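Tyrocidine synthetase 3 (Brevibacillus brevis, PDB 2JGP) forms part of the nonribosomal assembly line that makes tyrocidine, this fragment pairing a peptidyl carrier domain with a condensation domain that probably forms a peptide bond. Local coordinates at residues Phe467-Thr470 against Glu475-Ile478; Val332-Tyr337 against Ile350-Pro355; Arg105-Asp110 against Phe194-Ala199; Arg142-His147 against Glu167-Ala172. All coordinates share one frame; numbering follows the deposited sequence.

Contact 1. Residues Phe467-Thr470 against Glu475-Ile478; sequences FSAT and EMTI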
loop_
_atom_site.group_PDB
_atom_site.type_symbol
_atom_site.label_atom_id
_atom_site.label_comp_id
_atom_site.label_asym_id
_atom_site.label_seq_id
_atom_site.Cartn_x
_atom_site.Cartn_y
_atom_site.Cartn_z
ATOM N N PHE A 467 -11.724 1.293 -6.435
ATOM C CA PHE A 467 -12.311 -0.029 -6.592
ATOM C C PHE A 467 -11.598 -0.951 -5.610
ATOM O O PHE A 467 -10.381 -1.073 -5.666
ATOM C CB PHE A 467 -12.110 -0.509 -8.033
ATOM C CG PHE A 467 -12.711 -1.857 -8.323
ATOM C CD1 PHE A 467 -13.934 -1.959 -8.966
ATOM C CD2 PHE A 467 -12.046 -3.025 -7.966
ATOM C CE1 PHE A 467 -14.487 -3.199 -9.241
ATOM C CE2 PHE A 467 -12.597 -4.264 -8.237
ATOM C CZ PHE A 467 -13.818 -4.349 -8.877
ATOM N N SER A 468 -12.350 -1.567 -4.703
ATOM C CA SER A 468 -11.780 -2.393 -3.642
ATOM C C SER A 468 -12.356 -3.801 -3.657
ATOM O O SER A 468 -13.566 -3.983 -3.524
ATOM C CB SER A 468 -12.052 -1.768 -2.277
ATOM O OG SER A 468 -11.333 -0.559 -2.125
ATOM N N ALA A 469 -11.492 -4.797 -3.820
ATOM C CA ALA A 469 -11.899 -6.189 -3.680
ATOM C C ALA A 469 -11.492 -6.662 -2.285
ATOM O O ALA A 469 -10.372 -6.402 -1.843
ATOM C CB ALA A 469 -11.251 -7.043 -4.758
ATOM N N THR A 470 -12.406 -7.324 -1.583
ATOM C CA THR A 470 -12.126 -7.841 -0.244
ATOM C C THR A 470 -12.563 -9.299 -0.130
ATOM O O THR A 470 -13.730 -9.621 -0.348
ATOM C CB THR A 470 -12.838 -7.004 0.838
ATOM O OG1 THR A 470 -12.435 -5.633 0.720
ATOM C CG2 THR A 470 -12.495 -7.509 2.232
ATOM N N GLU A 475 -16.993 -15.250 0.569
ATOM C CA GLU A 475 -16.920 -14.773 -0.816
ATOM C C GLU A 475 -16.009 -13.556 -0.920
ATOM O O GLU A 475 -15.682 -12.922 0.081
ATOM C CB GLU A 475 -18.302 -14.406 -1.373
ATOM C CG GLU A 475 -19.095 -13.428 -0.515
ATOM C CD GLU A 475 -20.388 -12.979 -1.168
ATOM O OE1 GLU A 475 -20.590 -13.246 -2.372
ATOM O OE2 GLU A 475 -21.211 -12.353 -0.471
ATOM N N MET A 476 -15.601 -13.247 -2.144
ATOM C CA MET A 476 -14.969 -11.976 -2.443
ATOM C C MET A 476 -16.078 -10.942 -2.619
ATOM O O MET A 476 -17.074 -11.209 -3.291
ATOM C CB MET A 476 -14.146 -12.083 -3.725
ATOM C CG MET A 476 -13.385 -10.821 -4.090
ATOM S SD MET A 476 -12.792 -10.854 -5.789
ATOM C CE MET A 476 -14.334 -10.713 -6.690
ATOM N N THR A 477 -15.913 -9.776 -1.999
ATOM C CA THR A 477 -16.841 -8.666 -2.185
ATOM C C THR A 477 -16.156 -7.566 -2.979
ATOM O O THR A 477 -14.941 -7.385 -2.886
ATOM C CB THR A 477 -17.320 -8.086 -0.848
ATOM O OG1 THR A 477 -16.208 -7.535 -0.138
ATOM C CG2 THR A 477 -17.989 -9.161 -0.003
ATOM N N ILE A 478 -16.955 -6.845 -3.759
ATOM C CA ILE A 478 -16.483 -5.763 -4.611
ATOM C C ILE A 478 -17.056 -4.449 -4.086
ATOM O O ILE A 478 -18.274 -4.280 -4.035
ATOM C CB ILE A 478 -16.931 -5.998 -6.076
ATOM C CG1 ILE A 478 -16.227 -7.229 -6.649
ATOM C CG2 ILE A 478 -16.620 -4.793 -6.954
ATOM C CD1 ILE A 478 -14.720 -7.083 -6.729
HETATM O O HOH W 1 -14.384 -4.695 -0.934
#

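Contact 2. Residues Val332-Tyr337 against Ile350-Pro355; sequences VLLAAY and IIVGTP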
loop_
_atom_site.group_PDB
_atom_site.type_symbol
_atom_site.label_atom_id
_atom_site.label_comp_id
_atom_site.label_asym_id
_atom_site.label_seq_id
_atom_site.Cartn_x
_atom_site.Cartn_y
_atom_site.Cartn_z
ATOM N N VAL A 332 -5.194 -10.984 -11.480
ATOM C CA VAL A 332 -6.369 -11.355 -12.267
ATOM C C VAL A 332 -7.431 -10.260 -12.144
ATOM O O VAL A 332 -7.962 -9.773 -13.143
ATOM C CB VAL A 332 -6.949 -12.707 -11.793
ATOM C CG1 VAL A 332 -8.320 -12.973 -12.433
ATOM C CG2 VAL A 332 -5.965 -13.851 -12.095
ATOM N N LEU A 333 -7.707 -9.860 -10.908
ATOM C CA LEU A 333 -8.687 -8.805 -10.631
ATOM C C LEU A 333 -8.272 -7.446 -11.211
ATOM O O LEU A 333 -9.107 -6.718 -11.760
ATOM C CB LEU A 333 -8.917 -8.682 -9.130
ATOM C CG LEU A 333 -9.467 -9.911 -8.418
ATOM C CD1 LEU A 333 -9.495 -9.669 -6.920
ATOM C CD2 LEU A 333 -10.845 -10.274 -8.941
ATOM N N LEU A 334 -6.993 -7.099 -11.088
ATOM C CA LEU A 334 -6.493 -5.865 -11.690
ATOM C C LEU A 334 -6.663 -5.907 -13.201
ATOM O O LEU A 334 -7.046 -4.913 -13.823
ATOM C CB LEU A 334 -5.018 -5.632 -11.337
ATOM C CG LEU A 334 -4.348 -4.402 -11.968
ATOM C CD1 LEU A 334 -5.103 -3.107 -11.615
ATOM C CD2 LEU A 334 -2.889 -4.332 -11.534
ATOM N N ALA A 335 -6.363 -7.063 -13.789
ATOM C CA ALA A 335 -6.547 -7.271 -15.215
ATOM C C ALA A 335 -8.017 -7.087 -15.598
ATOM O O ALA A 335 -8.326 -6.369 -16.544
ATOM C CB ALA A 335 -6.052 -8.665 -15.614
ATOM N N ALA A 336 -8.917 -7.727 -14.852
ATOM C CA ALA A 336 -10.359 -7.607 -15.094
ATOM C C ALA A 336 -10.832 -6.164 -14.910
ATOM O O ALA A 336 -11.710 -5.686 -15.628
ATOM C CB ALA A 336 -11.140 -8.537 -14.161
ATOM N N TYR A 337 -10.241 -5.473 -13.944
ATOM C CA TYR A 337 -10.593 -4.085 -13.697
ATOM C C TYR A 337 -10.181 -3.214 -14.885
ATOM O O TYR A 337 -10.956 -2.367 -15.330
ATOM C CB TYR A 337 -9.969 -3.602 -12.386
ATOM C CG TYR A 337 -10.365 -2.198 -12.006
ATOM C CD1 TYR A 337 -11.703 -1.856 -11.833
ATOM C CD2 TYR A 337 -9.403 -1.214 -11.807
ATOM C CE1 TYR A 337 -12.072 -0.560 -11.484
ATOM C CE2 TYR A 337 -9.766 0.084 -11.459
ATOM C CZ TYR A 337 -11.100 0.399 -11.293
ATOM O OH TYR A 337 -11.469 1.683 -10.953
ATOM N N ILE A 350 -4.511 2.585 -20.265
ATOM C CA ILE A 350 -5.126 2.949 -18.994
ATOM C C ILE A 350 -4.135 2.851 -17.844
ATOM O O ILE A 350 -3.383 1.878 -17.753
ATOM C CB ILE A 350 -6.321 2.017 -18.679
ATOM C CG1 ILE A 350 -7.343 2.072 -19.825
ATOM C CG2 ILE A 350 -6.966 2.403 -17.338
ATOM C CD1 ILE A 350 -8.656 1.433 -19.521
ATOM N N ILE A 351 -4.158 3.856 -16.968
ATOM C CA ILE A 351 -3.316 3.880 -15.767
ATOM C C ILE A 351 -4.210 3.756 -14.533
ATOM O O ILE A 351 -5.192 4.488 -14.396
ATOM C CB ILE A 351 -2.477 5.171 -15.686
ATOM C CG1 ILE A 351 -1.714 5.396 -17.001
ATOM C CG2 ILE A 351 -1.504 5.110 -14.507
ATOM C CD1 ILE A 351 -1.090 6.757 -17.123
ATOM N N VAL A 352 -3.876 2.807 -13.658
ATOM C CA VAL A 352 -4.610 2.572 -12.417
ATOM C C VAL A 352 -3.642 2.666 -11.248
ATOM O O VAL A 352 -2.616 2.006 -11.252
ATOM C CB VAL A 352 -5.253 1.170 -12.405
ATOM C CG1 VAL A 352 -5.863 0.866 -11.031
ATOM C CG2 VAL A 352 -6.304 1.051 -13.529
ATOM N N GLY A 353 -3.969 3.484 -10.255
ATOM C CA GLY A 353 -3.155 3.575 -9.043
ATOM C C GLY A 353 -3.312 2.330 -8.199
ATOM O O GLY A 353 -4.427 1.903 -7.934
ATOM N N THR A 354 -2.197 1.726 -7.794
ATOM C CA THR A 354 -2.236 0.563 -6.908
ATOM C C THR A 354 -1.393 0.804 -5.650
ATOM O O THR A 354 -0.158 0.785 -5.705
ATOM C CB THR A 354 -1.760 -0.713 -7.610
ATOM O OG1 THR A 354 -0.435 -0.533 -8.123
ATOM C CG2 THR A 354 -2.704 -1.081 -8.758
ATOM N N PRO A 355 -2.053 1.050 -4.514
ATOM C CA PRO A 355 -1.301 1.174 -3.267
ATOM C C PRO A 355 -0.585 -0.119 -2.878
ATOM O O PRO A 355 -1.108 -1.212 -3.100
ATOM C CB PRO A 355 -2.379 1.546 -2.239
ATOM C CG PRO A 355 -3.511 2.111 -3.056
ATOM C CD PRO A 355 -3.492 1.304 -4.309
#

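Contact 3. Residues Arg105-Asp110 against Phe194-Ala199; sequences RMYILD and FDLEVA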
loop_
_atom_site.group_PDB
_atom_site.type_symbol
_atom_site.label_atom_id
_atom_site.label_comp_id
_atom_site.label_asym_id
_atom_site.label_seq_id
_atom_site.Cartn_x
_atom_site.Cartn_y
_atom_site.Cartn_z
ATOM N N ARG A 105 6.191 15.767 1.861
ATOM C CA ARG A 105 4.999 16.254 1.164
ATOM C C ARG A 105 3.885 16.619 2.145
ATOM O O ARG A 105 3.261 17.676 2.019
ATOM C CB ARG A 105 4.503 15.210 0.159
ATOM C CG ARG A 105 3.169 15.569 -0.491
ATOM C CD ARG A 105 2.973 14.910 -1.842
ATOM N NE ARG A 105 1.972 15.639 -2.626
ATOM C CZ ARG A 105 0.651 15.484 -2.521
ATOM N NH1 ARG A 105 0.130 14.606 -1.665
ATOM N NH2 ARG A 105 -0.158 16.212 -3.283
ATOM N N MET A 106 3.640 15.748 3.121
ATOM C CA MET A 106 2.621 15.998 4.137
ATOM C C MET A 106 2.948 17.237 4.959
ATOM O O MET A 106 2.067 18.053 5.221
ATOM C CB MET A 106 2.454 14.788 5.065
ATOM C CG MET A 106 1.814 13.591 4.405
ATOM S SD MET A 106 1.644 12.234 5.581
ATOM C CE MET A 106 1.018 10.943 4.515
ATOM N N TYR A 107 4.211 17.385 5.355
ATOM C CA TYR A 107 4.633 18.562 6.124
ATOM C C TYR A 107 4.355 19.858 5.367
ATOM O O TYR A 107 3.743 20.783 5.907
ATOM C CB TYR A 107 6.123 18.495 6.482
ATOM C CG TYR A 107 6.538 19.624 7.394
ATOM C CD1 TYR A 107 6.407 19.516 8.778
ATOM C CD2 TYR A 107 7.012 20.825 6.871
ATOM C CE1 TYR A 107 6.767 20.562 9.617
ATOM C CE2 TYR A 107 7.377 21.873 7.699
ATOM C CZ TYR A 107 7.248 21.739 9.072
ATOM O OH TYR A 107 7.610 22.795 9.883
ATOM N N ILE A 108 4.817 19.909 4.119
ATOM C CA ILE A 108 4.673 21.096 3.272
ATOM C C ILE A 108 3.200 21.434 3.037
ATOM O O ILE A 108 2.803 22.597 3.127
ATOM C CB ILE A 108 5.376 20.898 1.909
ATOM C CG1 ILE A 108 6.892 20.830 2.095
ATOM C CG2 ILE A 108 5.035 22.035 0.953
ATOM C CD1 ILE A 108 7.633 20.404 0.854
ATOM N N LEU A 109 2.391 20.420 2.743
ATOM C CA LEU A 109 0.963 20.634 2.515
ATOM C C LEU A 109 0.257 21.082 3.798
ATOM O O LEU A 109 -0.546 22.013 3.771
ATOM C CB LEU A 109 0.305 19.380 1.930
ATOM C CG LEU A 109 0.740 19.069 0.493
ATOM C CD1 LEU A 109 0.217 17.722 0.043
ATOM C CD2 LEU A 109 0.276 20.152 -0.460
ATOM N N ASP A 110 0.586 20.437 4.917
ATOM C CA ASP A 110 0.039 20.802 6.230
ATOM C C ASP A 110 0.351 22.257 6.624
ATOM O O ASP A 110 -0.500 22.949 7.184
ATOM C CB ASP A 110 0.591 19.844 7.297
ATOM C CG ASP A 110 -0.093 19.992 8.650
ATOM O OD1 ASP A 110 0.215 20.959 9.382
ATOM O OD2 ASP A 110 -0.906 19.104 8.996
ATOM N N PHE A 194 -3.304 18.812 14.255
ATOM C CA PHE A 194 -2.161 18.591 15.120
ATOM C C PHE A 194 -1.144 19.683 14.861
ATOM O O PHE A 194 -0.918 20.063 13.705
ATOM C CB PHE A 194 -1.513 17.241 14.809
ATOM C CG PHE A 194 -2.295 16.061 15.298
ATOM C CD1 PHE A 194 -3.263 15.473 14.499
ATOM C CD2 PHE A 194 -2.069 15.543 16.562
ATOM C CE1 PHE A 194 -3.987 14.386 14.953
ATOM C CE2 PHE A 194 -2.783 14.453 17.021
ATOM C CZ PHE A 194 -3.743 13.873 16.216
ATOM N N ASP A 195 -0.530 20.174 15.929
ATOM C CA ASP A 195 0.663 20.994 15.819
ATOM C C ASP A 195 1.836 20.051 15.593
ATOM O O ASP A 195 2.190 19.268 16.478
ATOM C CB ASP A 195 0.878 21.815 17.092
ATOM C CG ASP A 195 2.056 22.766 16.985
ATOM O OD1 ASP A 195 2.956 22.549 16.147
ATOM O OD2 ASP A 195 2.087 23.739 17.751
ATOM N N LEU A 196 2.428 20.119 14.405
ATOM C CA LEU A 196 3.480 19.183 14.015
ATOM C C LEU A 196 4.785 19.354 14.807
ATOM O O LEU A 196 5.661 18.479 14.746
ATOM C CB LEU A 196 3.744 19.284 12.507
ATOM C CG LEU A 196 3.127 18.229 11.581
ATOM C CD1 LEU A 196 1.875 17.527 12.135
ATOM C CD2 LEU A 196 2.885 18.806 10.179
ATOM N N GLU A 197 4.906 20.471 15.528
ATOM C CA GLU A 197 6.070 20.756 16.380
ATOM C C GLU A 197 6.004 20.083 17.749
ATOM O O GLU A 197 6.953 20.187 18.527
ATOM C CB GLU A 197 6.208 22.264 16.613
ATOM C CG GLU A 197 6.583 23.056 15.402
ATOM C CD GLU A 197 7.039 24.450 15.767
ATOM O OE1 GLU A 197 8.083 24.874 15.244
ATOM O OE2 GLU A 197 6.362 25.108 16.590
ATOM N N VAL A 198 4.898 19.410 18.048
ATOM C CA VAL A 198 4.651 18.887 19.388
ATOM C C VAL A 198 4.330 17.398 19.352
ATOM O O VAL A 198 3.276 16.988 18.863
ATOM C CB VAL A 198 3.500 19.648 20.075
ATOM C CG1 VAL A 198 3.168 19.031 21.440
ATOM C CG2 VAL A 198 3.856 21.122 20.226
ATOM N N ALA A 199 5.255 16.595 19.866
ATOM C CA ALA A 199 5.027 15.175 20.072
ATOM C C ALA A 199 4.365 14.989 21.442
ATOM O O ALA A 199 4.584 15.794 22.353
ATOM C CB ALA A 199 6.345 14.401 19.993
#

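Contact 4. Residues Arg142-His147 against Glu167-Ala172; sequences RLIARH and EDVPFA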
loop_
_atom_site.group_PDB
_atom_site.type_symbol
_atom_site.label_atom_id
_atom_site.label_comp_id
_atom_site.label_asym_id
_atom_site.label_seq_id
_atom_site.Cartn_x
_atom_site.Cartn_y
_atom_site.Cartn_z
ATOM N N ARG A 142 2.986 3.149 27.191
ATOM C CA ARG A 142 3.956 2.143 26.758
ATOM C C ARG A 142 4.118 2.128 25.236
ATOM O O ARG A 142 5.237 2.032 24.744
ATOM C CB ARG A 142 3.573 0.750 27.269
ATOM C CG ARG A 142 3.819 0.552 28.763
ATOM C CD ARG A 142 3.706 -0.912 29.158
ATOM N NE ARG A 142 4.212 -1.163 30.509
ATOM C CZ ARG A 142 3.561 -0.884 31.638
ATOM N NH1 ARG A 142 2.353 -0.327 31.616
ATOM N NH2 ARG A 142 4.127 -1.160 32.809
ATOM N N LEU A 143 3.010 2.237 24.501
ATOM C CA LEU A 143 3.059 2.304 23.033
ATOM C C LEU A 143 3.893 3.484 22.566
ATOM O O LEU A 143 4.704 3.356 21.646
ATOM C CB LEU A 143 1.658 2.437 22.423
ATOM C CG LEU A 143 0.786 1.193 22.234
ATOM C CD1 LEU A 143 -0.501 1.616 21.531
ATOM C CD2 LEU A 143 1.506 0.114 21.430
ATOM N N ILE A 144 3.658 4.636 23.191
ATOM C CA ILE A 144 4.396 5.859 22.882
ATOM C C ILE A 144 5.884 5.685 23.182
ATOM O O ILE A 144 6.724 6.103 22.394
ATOM C CB ILE A 144 3.832 7.066 23.662
ATOM C CG1 ILE A 144 2.418 7.399 23.171
ATOM C CG2 ILE A 144 4.729 8.284 23.487
ATOM C CD1 ILE A 144 1.631 8.290 24.118
ATOM N N ALA A 145 6.204 5.060 24.316
ATOM C CA ALA A 145 7.596 4.733 24.649
ATOM C C ALA A 145 8.215 3.769 23.631
ATOM O O ALA A 145 9.388 3.901 23.276
ATOM C CB ALA A 145 7.687 4.135 26.054
ATOM N N ARG A 146 7.418 2.809 23.166
ATOM C CA ARG A 146 7.891 1.763 22.251
ATOM C C ARG A 146 8.169 2.257 20.835
ATOM O O ARG A 146 9.160 1.856 20.220
ATOM C CB ARG A 146 6.865 0.622 22.196
ATOM C CG ARG A 146 7.134 -0.455 21.152
ATOM C CD ARG A 146 6.138 -1.598 21.321
ATOM N NE ARG A 146 6.165 -2.550 20.210
ATOM C CZ ARG A 146 7.103 -3.478 20.039
ATOM N NH1 ARG A 146 8.134 -3.561 20.866
ATOM N NH2 ARG A 146 7.022 -4.306 19.009
ATOM N N HIS A 147 7.285 3.101 20.311
ATOM C CA HIS A 147 7.325 3.491 18.904
ATOM C C HIS A 147 7.831 4.919 18.735
ATOM O O HIS A 147 7.141 5.866 19.102
ATOM C CB HIS A 147 5.928 3.345 18.290
ATOM C CG HIS A 147 5.442 1.931 18.232
ATOM N ND1 HIS A 147 6.047 0.970 17.449
ATOM C CD2 HIS A 147 4.421 1.310 18.865
ATOM C CE1 HIS A 147 5.416 -0.181 17.602
ATOM N NE2 HIS A 147 4.425 -0.002 18.455
ATOM N N GLU A 167 13.232 11.813 23.460
ATOM C CA GLU A 167 13.440 10.931 24.608
ATOM C C GLU A 167 12.139 10.465 25.286
ATOM O O GLU A 167 11.824 9.269 25.294
ATOM C CB GLU A 167 14.329 11.649 25.655
ATOM C CG GLU A 167 15.061 12.956 25.189
ATOM C CD GLU A 167 14.124 14.150 24.893
ATOM O OE1 GLU A 167 13.157 14.384 25.654
ATOM O OE2 GLU A 167 14.368 14.859 23.892
ATOM N N ASP A 168 11.416 11.423 25.864
ATOM C CA ASP A 168 10.146 11.194 26.557
ATOM C C ASP A 168 9.184 12.288 26.118
ATOM O O ASP A 168 9.621 13.378 25.759
ATOM C CB ASP A 168 10.321 11.290 28.075
ATOM C CG ASP A 168 11.189 10.184 28.644
ATOM O OD1 ASP A 168 10.794 9.000 28.564
ATOM O OD2 ASP A 168 12.266 10.503 29.190
ATOM N N VAL A 169 7.883 12.003 26.161
ATOM C CA VAL A 169 6.859 12.995 25.813
ATOM C C VAL A 169 5.665 12.910 26.765
ATOM O O VAL A 169 5.374 11.834 27.298
ATOM C CB VAL A 169 6.358 12.794 24.373
ATOM C CG1 VAL A 169 7.516 12.909 23.386
ATOM C CG2 VAL A 169 5.647 11.439 24.228
ATOM N N PRO A 170 4.961 14.039 26.971
ATOM C CA PRO A 170 3.794 14.025 27.850
ATOM C C PRO A 170 2.567 13.428 27.162
ATOM O O PRO A 170 2.319 13.692 25.983
ATOM C CB PRO A 170 3.572 15.508 28.162
ATOM C CG PRO A 170 4.086 16.225 26.974
ATOM C CD PRO A 170 5.198 15.375 26.392
ATOM N N PHE A 171 1.821 12.609 27.894
ATOM C CA PHE A 171 0.575 12.050 27.385
ATOM C C PHE A 171 -0.382 11.766 28.534
ATOM O O PHE A 171 0.010 11.179 29.536
ATOM C CB PHE A 171 0.833 10.762 26.594
ATOM C CG PHE A 171 -0.424 10.083 26.119
ATOM C CD1 PHE A 171 -0.967 10.388 24.880
ATOM C CD2 PHE A 171 -1.070 9.145 26.919
ATOM C CE1 PHE A 171 -2.124 9.768 24.444
ATOM C CE2 PHE A 171 -2.236 8.525 26.489
ATOM C CZ PHE A 171 -2.762 8.839 25.249
ATOM N N ALA A 172 -1.631 12.192 28.374
ATOM C CA ALA A 172 -2.702 11.812 29.285
ATOM C C ALA A 172 -3.928 11.388 28.486
ATOM O O ALA A 172 -4.255 11.990 27.456
ATOM C CB ALA A 172 -3.048 12.964 30.227
#

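Contact 1. Residues Phe467-Thr470 against Glu475-Ile478
Thr477 lies across from Thr470, and its side chain is a good guide to this strand pair. Its CB stands 3.9 Å from Thr470 O. One bond further out, OG1 occupies the slot between the backbone N and the carbonyl carbon (chi1 63°), which turns it back over the partner strand: it sits 3.2 Å from Thr470 O, where another acceptor competes for its single proton, and 3.5 Å from Thr470 CB. A water on the same face ties the two threonines together, bonding to Ser468 O and Thr470 OG1 and only weakly to Thr477 OG1.

Behind the hydroxyls is the main-chain ring of an antiparallel hydrogen-bonded pair, with Thr477 N 2.7 Å from Thr470 O and Thr470 N 2.9 Å from Thr477 O. Both bonds are nearly straight, although the first donor is tilted 25° from the carbonyl plane of Thr470. These strands, 465-471 and 476-483, make a beta hairpin that forms the middle of a mixed four-stranded sheet in the condensation domain.

On the opposite face Ala469 and Ile478 form the neighbouring non-hydrogen-bonded pair. Ile478 brings two branches to the CZ end of the Phe467 ring from the same side: CG2 comes within 3.4 Å of Phe467 CZ, and CD1 reaches the same ring while lying 4.0 Å from Ala469 CB. Phe499 and Leu500 of helix 489-508 pack against Ile478.

Contact 2. Residues Val332-Tyr337 against Ile350-Pro355
The ring of Tyr337 meets Val352 with its edge: Val352 CG1 lies close to the ring plane, 4.0 Å from Tyr337 CE2, and the second methyl, Val352 CG2, is set off to one side of that plane, 4.1 Å from the same ring carbon. Phe467 of strand 465-471 brings its own ring against Tyr337 with the two planes inclined at about 35°, and at the far end of the phenol the hydroxyl is hydrogen-bonded to Thr430 OG1. Held at its edge, against a second ring and at its tip, the tyrosine probably has little freedom to rotate.

One helical turn earlier, Leu334 supplies the other half of the packing. Its CG is anti to the backbone N (chi1 177°), which extends the chain from the helix to the strand and sets CD1 in the gap between two strand residues that face the same way. That methyl is 4.1 Å from Val352 CG1 and 4.2 Å from Thr354 CG2. Leucine and valine run past one another in opposite senses, touching through one methyl each. Thr354 presents its methyl to the helix, while its OG1 makes a weak hydrogen bond to Leu375 O on the adjacent strand 373-379.

All four touching residues are buried and the meeting is purely apolar. The local axes pass 10.6 Å apart at 139°, a separation usual for a helix lying on a beta-sheet; here helix 329-345 packs back on strand 350-356, which follows it in the chain, as part of the alpha/beta layering of the acyltransferase-like fold.

Contact 3. Residues Arg105-Asp110 against Phe194-Ala199
Tyr107 and Asp110 both swing CG anti to the backbone N (chi1 -174° and -170°), and from positions three residues apart on one helix they converge on a single methyl, Leu196 CD2. The tyrosine offers its CD1, 3.9 Å from that methyl, with ring and leucine passing side by side in opposite senses. The aspartate comes head-on instead: Asp110 OD1 is 3.5 Å from Leu196 CD2, and Asp110 CB lies 3.8 Å from it. A carboxylate is thus flanked by hydrocarbon on this side, while its OD2 is hydrogen-bonded to His221 NE2, the first histidine of the HHxxxDG signature of condensation domains.

Leu196 is presented by a type I turn from Asp195 to Val198. Its own chi1 of -100° is not a staggered value, so some torsional strain is likely. An Asx turn stiffens the corner, Asp195 OD1 accepting from Glu197 N at 2.9 Å.

Tyr107 and Asp110 stand on helix 101-113. The turn belongs to the loop between helix 180-189 and strand 202-210, and strand 152-157 touches both: its Phe154 packs against Tyr107 and Leu196, and is backbone-bonded to the leucine.

Contact 4. Residues Arg142-His147 against Glu167-Ala172
Ile144 alone carries the helix side of this contact, and it does so with two separate branches. CG2 presses on Val169 CG2 at 3.4 Å, closer than methyl groups normally come. The other branch ends in CD1, which sits over one face of the Phe171 ring, toward its inner end: Ile144 CD1 is 3.4 Å from Phe171 CG and 3.6 Å from Phe171 CB, but 4.0 Å from Phe171 CE1. The methyl thus covers the root of the ring. Phe171 reaches this place because its CG is anti to the backbone N (chi1 176°), and the ring also rests on Phe140 and Gln141 of the same helix.

Around this apolar knot things are much looser. The 167-172 segment is extended, so Val169 and Phe171 point at the helix while Pro170, between them, turns outward to an exposed position. Upstream, Asp168 and Glu167 are exposed as well; their link is a weak hydrogen bond from Asp168 N to Glu167 OE1 at 3.4 Å. On the helix, neighbouring Ala145 is exposed too, and its CB remains 6.3 Å from the other segment.

The far side of the helix end is polar and fixed: Glu236 takes a salt bridge from Arg146 NE and a hydrogen bond from His147 NE2. Arg146 and His147 open the RHExLRTxF core motif of condensation domains, so the packing of Ile144 borders a family signature where helix 133-146 ends.

Contacts 1 and 2 adjoin: Leu333, on helix 329-345 of contact 2, packs against Met476 and Ala469 of contact 1, so this helix serves both the hairpin sheet and strand 350-356. Contacts 3 and 4 also touch, through Ala199 and Val169, and lie earlier in the condensation domain; contact 3 is on the opposite side of the chain's centre from contacts 1 and 2, about 34 and 32 Å away between centres. Main-chain hydrogen bonds join the segments only in contact 1. Contact 2 is buried and wholly apolar, contact 3 buried but with a carboxylate in it, while contact 4, farthest from the centre, is a small apolar patch bordered by exposed residues.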